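PDB 2OPE: PilX from Neisseria meningitidis, which is a minor type IV pilin that probably modulates pilus-linked virulence properties such as adhesion and aggregation. Local coordinates for residues Q9-Y13 with G98-R102; S75-P80 with A104-H110. All blocks are in the same frame, centred on the assembly; numbering follows the deposited sequence.

In the fold
The two contacts lie on opposite faces of one antiparallel sheet, their centres about 10 Å apart. Contact 1 sets the long N-terminal helix 5-28 against strand 98-101; contact 2 sets the short helix 104-109 against strand 74-80. Each is partly buried. Contact 1 is chemically mixed, with a lysine chain threaded between a glutamine, a serine and a tyrosine, whereas contact 2 centres on valine and alanine methyl groups, with polar residues towards its margins. Strand 98-101 leads straight into helix 104-109, and C101 SG lies 3.9 Å from A107 CA, so the two contacts meet at the disulfide cysteine.

Contact 1. Residues Q9-Y13 with G98-R102; sequences QSQLY and GYKCR
Helix residues Q9-Y13 run nearly antiparallel to strand G98-C101, at 158° between segment axes that approach to 9.7 Å, with the CA atoms of Q9 and K100 the nearest backbone pair at 7.6 Å. That spacing is bridged by side chains, chiefly by K100, whose aliphatic chain reaches over to the helix. Q9 swings its CG away from the backbone N (chi1 -174°) and stays extended beyond it, which carries the amide to the start of this lysine. Q9 OE1 approaches K100 CD at 3.1 Å and Q9 NE2 lies 3.6 Å from K100 CB, so the amide crosses the first methylenes of the lysine at a slant. Although NE2 also comes close to the carbonyl oxygen of C101, the angle there is poor; its hydrogen bond goes instead to the backbone oxygen of S89 on the adjoining strand, which fixes the amide. Further out, S10 OG stands 3.9 Å from K100 CE. A bend at chi4 (-25°) turns the lysine amine towards Y13, where NZ reaches 3.8 Å from Y13 CB, and the two side chains cross at about a right angle. The amine also makes a cation-pi interaction with F123, whose ring meets that of Y13 edge-to-face. The far edge of the Y13 ring faces the strand backbone, with Y13 OH 4.0 Å from G98 CA and Y13 CE1 4.1 Å from Y99 N. Side chains of Q9 and Y13 touch V90 as well, extending the helix's footprint to strand 89-93. C101 is joined to C120 by a disulfide, which delimits the C-terminal D-region of pilins. A long N-terminal helix laid across an antiparallel sheet in this way is the hallmark of the type IV pilin fold.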
loop_
_atom_site.group_PDB
_atom_site.type_symbol
_atom_site.label_atom_id
_atom_site.label_comp_id
_atom_site.label_asym_id
_atom_site.label_seq_id
_atom_site.Cartn_x
_atom_site.Cartn_y
_atom_site.Cartn_z
ATOM N N GLN A 9 2.996 -12.036 -3.701
ATOM C CA GLN A 9 2.659 -11.214 -2.567
ATOM C C GLN A 9 3.923 -10.655 -1.866
ATOM O O GLN A 9 3.901 -9.534 -1.285
ATOM C CB GLN A 9 1.848 -12.040 -1.579
ATOM C CG GLN A 9 1.326 -11.223 -0.408
ATOM C CD GLN A 9 1.029 -12.066 0.815
ATOM O OE1 GLN A 9 1.783 -12.980 1.156
ATOM N NE2 GLN A 9 -0.065 -11.739 1.500
ATOM N N SER A 10 5.010 -11.439 -1.892
ATOM C CA SER A 10 6.283 -10.945 -1.377
ATOM C C SER A 10 6.810 -9.803 -2.234
ATOM O O SER A 10 7.148 -8.739 -1.719
ATOM C CB SER A 10 7.324 -12.053 -1.247
ATOM O OG SER A 10 6.930 -13.016 -0.273
ATOM N N GLN A 11 6.879 -9.993 -3.543
ATOM C CA GLN A 11 7.400 -8.910 -4.374
ATOM C C GLN A 11 6.545 -7.659 -4.233
ATOM O O GLN A 11 7.070 -6.565 -4.222
ATOM C CB GLN A 11 7.516 -9.332 -5.842
ATOM C CG GLN A 11 8.251 -10.654 -6.022
ATOM C CD GLN A 11 8.432 -11.025 -7.480
ATOM O OE1 GLN A 11 8.619 -10.149 -8.344
ATOM N NE2 GLN A 11 8.381 -12.312 -7.766
ATOM N N LEU A 12 5.227 -7.821 -4.169
ATOM C CA LEU A 12 4.304 -6.683 -3.935
ATOM C C LEU A 12 4.691 -6.007 -2.615
ATOM O O LEU A 12 4.741 -4.767 -2.510
ATOM C CB LEU A 12 2.850 -7.168 -3.873
ATOM C CG LEU A 12 1.769 -6.139 -3.562
ATOM C CD1 LEU A 12 1.708 -5.077 -4.683
ATOM C CD2 LEU A 12 0.407 -6.794 -3.331
ATOM N N TYR A 13 5.021 -6.811 -1.611
ATOM C CA TYR A 13 5.338 -6.226 -0.337
ATOM C C TYR A 13 6.559 -5.315 -0.532
ATOM O O TYR A 13 6.528 -4.115 -0.180
ATOM C CB TYR A 13 5.566 -7.290 0.744
ATOM C CG TYR A 13 5.955 -6.627 2.043
ATOM C CD1 TYR A 13 4.987 -6.228 2.952
ATOM C CD2 TYR A 13 7.298 -6.324 2.328
ATOM C CE1 TYR A 13 5.347 -5.578 4.112
ATOM C CE2 TYR A 13 7.636 -5.670 3.460
ATOM C CZ TYR A 13 6.672 -5.293 4.351
ATOM O OH TYR A 13 7.031 -4.642 5.528
ATOM N N GLY A 98 4.121 -2.885 8.157
ATOM C CA GLY A 98 3.522 -3.556 7.017
ATOM C C GLY A 98 2.925 -4.920 7.321
ATOM O O GLY A 98 3.272 -5.555 8.325
ATOM N N TYR A 99 2.028 -5.369 6.444
ATOM C CA TYR A 99 1.204 -6.555 6.729
ATOM C C TYR A 99 0.972 -7.394 5.488
ATOM O O TYR A 99 0.787 -6.871 4.403
ATOM C CB TYR A 99 -0.134 -6.133 7.352
ATOM C CG TYR A 99 0.034 -5.392 8.654
ATOM C CD1 TYR A 99 0.324 -4.023 8.678
ATOM C CD2 TYR A 99 -0.090 -6.049 9.873
ATOM C CE1 TYR A 99 0.525 -3.354 9.879
ATOM C CE2 TYR A 99 0.100 -5.379 11.071
ATOM C CZ TYR A 99 0.386 -4.047 11.063
ATOM O OH TYR A 99 0.539 -3.391 12.250
ATOM N N LYS A 100 1.011 -8.706 5.649
ATOM C CA LYS A 100 0.619 -9.635 4.583
ATOM C C LYS A 100 -0.800 -10.111 4.875
ATOM O O LYS A 100 -1.076 -10.619 5.965
ATOM C CB LYS A 100 1.570 -10.819 4.517
ATOM C CG LYS A 100 3.015 -10.550 3.853
ATOM C CD LYS A 100 3.586 -11.901 3.418
ATOM C CE LYS A 100 5.092 -11.925 3.040
ATOM N NZ LYS A 100 5.433 -10.573 2.623
ATOM N N CYS A 101 -1.698 -9.954 3.913
ATOM C CA CYS A 101 -3.120 -10.240 4.149
ATOM C C CYS A 101 -3.592 -11.367 3.301
ATOM O O CYS A 101 -3.081 -11.566 2.187
ATOM C CB CYS A 101 -3.988 -9.032 3.857
ATOM S SG CYS A 101 -3.459 -7.631 4.737
ATOM N N ARG A 102 -4.574 -12.098 3.843
ATOM C CA ARG A 102 -5.069 -13.323 3.203
ATOM C C ARG A 102 -6.109 -13.006 2.147
ATOM O O ARG A 102 -6.364 -13.841 1.294
ATOM C CB ARG A 102 -5.586 -14.345 4.219
ATOM C CG ARG A 102 -4.489 -14.971 5.134
ATOM C CD ARG A 102 -3.497 -15.912 4.409
ATOM N NE ARG A 102 -4.179 -17.076 3.827
ATOM C CZ ARG A 102 -3.604 -18.036 3.093
ATOM N NH1 ARG A 102 -2.303 -18.022 2.814
ATOM N NH2 ARG A 102 -4.344 -19.028 2.628
#

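Contact 2. Residues S75-P80 with A104-H110; sequences SLVGVP and AASARAH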
loop_
_atom_site.group_PDB
_atom_site.type_symbol
_atom_site.label_atom_id
_atom_site.label_comp_id
_atom_site.label_asym_id
_atom_site.label_seq_id
_atom_site.Cartn_x
_atom_site.Cartn_y
_atom_site.Cartn_z
ATOM N N SER A 75 -1.830 5.160 4.639
ATOM C CA SER A 75 -1.460 3.781 4.430
ATOM C C SER A 75 -1.515 3.436 2.937
ATOM O O SER A 75 -2.207 4.088 2.147
ATOM C CB SER A 75 -2.391 2.890 5.213
ATOM O OG SER A 75 -3.690 3.107 4.800
ATOM N N LEU A 76 -0.753 2.424 2.558
ATOM C CA LEU A 76 -0.783 1.914 1.222
ATOM C C LEU A 76 -1.505 0.589 1.246
ATOM O O LEU A 76 -1.258 -0.246 2.103
ATOM C CB LEU A 76 0.640 1.721 0.700
ATOM C CG LEU A 76 1.549 2.939 0.631
ATOM C CD1 LEU A 76 3.016 2.507 0.282
ATOM C CD2 LEU A 76 1.008 3.915 -0.389
ATOM N N VAL A 77 -2.392 0.389 0.283
ATOM C CA VAL A 77 -3.100 -0.880 0.117
ATOM C C VAL A 77 -2.662 -1.545 -1.216
ATOM O O VAL A 77 -2.619 -0.918 -2.257
ATOM C CB VAL A 77 -4.637 -0.612 0.173
ATOM C CG1 VAL A 77 -5.445 -1.812 -0.146
ATOM C CG2 VAL A 77 -5.028 -0.060 1.543
ATOM N N GLY A 78 -2.269 -2.812 -1.182
ATOM C CA GLY A 78 -1.869 -3.474 -2.425
ATOM C C GLY A 78 -2.840 -4.628 -2.603
ATOM O O GLY A 78 -2.923 -5.500 -1.743
ATOM N N VAL A 79 -3.616 -4.648 -3.684
ATOM C CA VAL A 79 -4.550 -5.767 -3.841
ATOM C C VAL A 79 -4.556 -6.266 -5.263
ATOM O O VAL A 79 -4.178 -5.535 -6.202
ATOM C CB VAL A 79 -5.988 -5.397 -3.377
ATOM C CG1 VAL A 79 -5.961 -5.003 -1.899
ATOM C CG2 VAL A 79 -6.649 -4.284 -4.294
ATOM N N PRO A 80 -4.948 -7.528 -5.441
ATOM C CA PRO A 80 -4.932 -8.120 -6.762
ATOM C C PRO A 80 -5.954 -7.432 -7.674
ATOM O O PRO A 80 -6.997 -7.016 -7.194
ATOM C CB PRO A 80 -5.356 -9.568 -6.482
ATOM C CG PRO A 80 -5.083 -9.775 -5.023
ATOM C CD PRO A 80 -5.340 -8.491 -4.393
ATOM N N ALA A 104 -8.087 -9.287 -0.054
ATOM C CA ALA A 104 -8.227 -7.845 -0.321
ATOM C C ALA A 104 -9.069 -7.049 0.675
ATOM O O ALA A 104 -8.708 -5.931 1.007
ATOM C CB ALA A 104 -8.759 -7.603 -1.772
ATOM N N ALA A 105 -10.180 -7.615 1.150
ATOM C CA ALA A 105 -10.993 -6.948 2.128
ATOM C C ALA A 105 -10.176 -6.606 3.361
ATOM O O ALA A 105 -10.233 -5.464 3.825
ATOM C CB ALA A 105 -12.192 -7.799 2.516
ATOM N N SER A 106 -9.436 -7.584 3.899
ATOM C CA SER A 106 -8.590 -7.385 5.094
ATOM C C SER A 106 -7.515 -6.285 4.895
ATOM O O SER A 106 -7.134 -5.593 5.845
ATOM C CB SER A 106 -7.864 -8.693 5.470
ATOM O OG SER A 106 -8.741 -9.803 5.597
ATOM N N ALA A 107 -6.976 -6.181 3.675
ATOM C CA ALA A 107 -6.060 -5.085 3.340
ATOM C C ALA A 107 -6.799 -3.736 3.338
ATOM O O ALA A 107 -6.308 -2.755 3.903
ATOM C CB ALA A 107 -5.394 -5.337 1.993
ATOM N N ARG A 108 -7.985 -3.674 2.733
ATOM C CA ARG A 108 -8.725 -2.413 2.723
ATOM C C ARG A 108 -9.173 -2.027 4.114
ATOM O O ARG A 108 -9.317 -0.823 4.402
ATOM C CB ARG A 108 -9.917 -2.449 1.773
ATOM C CG ARG A 108 -9.512 -2.672 0.309
ATOM C CD ARG A 108 -10.712 -2.545 -0.641
ATOM N NE ARG A 108 -10.270 -2.634 -2.040
ATOM C CZ ARG A 108 -9.616 -1.672 -2.702
ATOM N NH1 ARG A 108 -9.284 -0.495 -2.114
ATOM N NH2 ARG A 108 -9.289 -1.891 -3.971
ATOM N N ALA A 109 -9.379 -3.036 4.966
ATOM C CA ALA A 109 -9.745 -2.823 6.390
ATOM C C ALA A 109 -8.530 -2.590 7.354
ATOM O O ALA A 109 -8.707 -2.161 8.520
ATOM C CB ALA A 109 -10.666 -3.926 6.898
ATOM N N HIS A 110 -7.314 -2.768 6.827
ATOM C CA HIS A 110 -6.091 -2.528 7.599
ATOM C C HIS A 110 -6.103 -3.343 8.845
ATOM O O HIS A 110 -5.793 -2.857 9.928
ATOM C CB HIS A 110 -5.861 -1.054 7.971
ATOM C CG HIS A 110 -5.971 -0.128 6.814
ATOM N ND1 HIS A 110 -6.077 -0.579 5.521
ATOM C CD2 HIS A 110 -5.988 1.218 6.742
ATOM C CE1 HIS A 110 -6.153 0.448 4.695
ATOM N NE2 HIS A 110 -6.114 1.549 5.413
#
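V79 and A104 meet in the close-packed part of this contact, where V79 CG1 sits 3.8 Å from A104 CB and 3.9 Å from A107 CB, wedged between two methyl groups one helical turn apart. V77 continues the row: its CG1 lies 4.1 Å from A107 CB, while its CG2 comes to 3.4 Å from H110 CE1 at the edge of the imidazole. Small alanine side chains allow close approach, and the axes of strand 75-80 and helix 104-109 pass 8.1 Å apart, nearly antiparallel at 170°. The alternation of the strand divides its two faces: V77 and V79 meet this helix, whereas L76 points the other way and touches M16 and N20 of helix 5-28. The short helix belongs to the disulfide-bounded D-region of the pilin fold, between C101 and C120. It finishes in a Schellman motif at H110, and A107 O is gripped twice there, by H110 N and by H110 ND1 at 2.7 Å. For the second of these bonds the acceptor, A107 O, lies in the imidazole plane, so the bond sets the ring's rotation, and W91 stacks on it. Packing is sparser at the exposed margin, where the extended chain of R108 crosses V77 and V79 at about right angles and brings NH2 to 3.6 Å from V79 CG2.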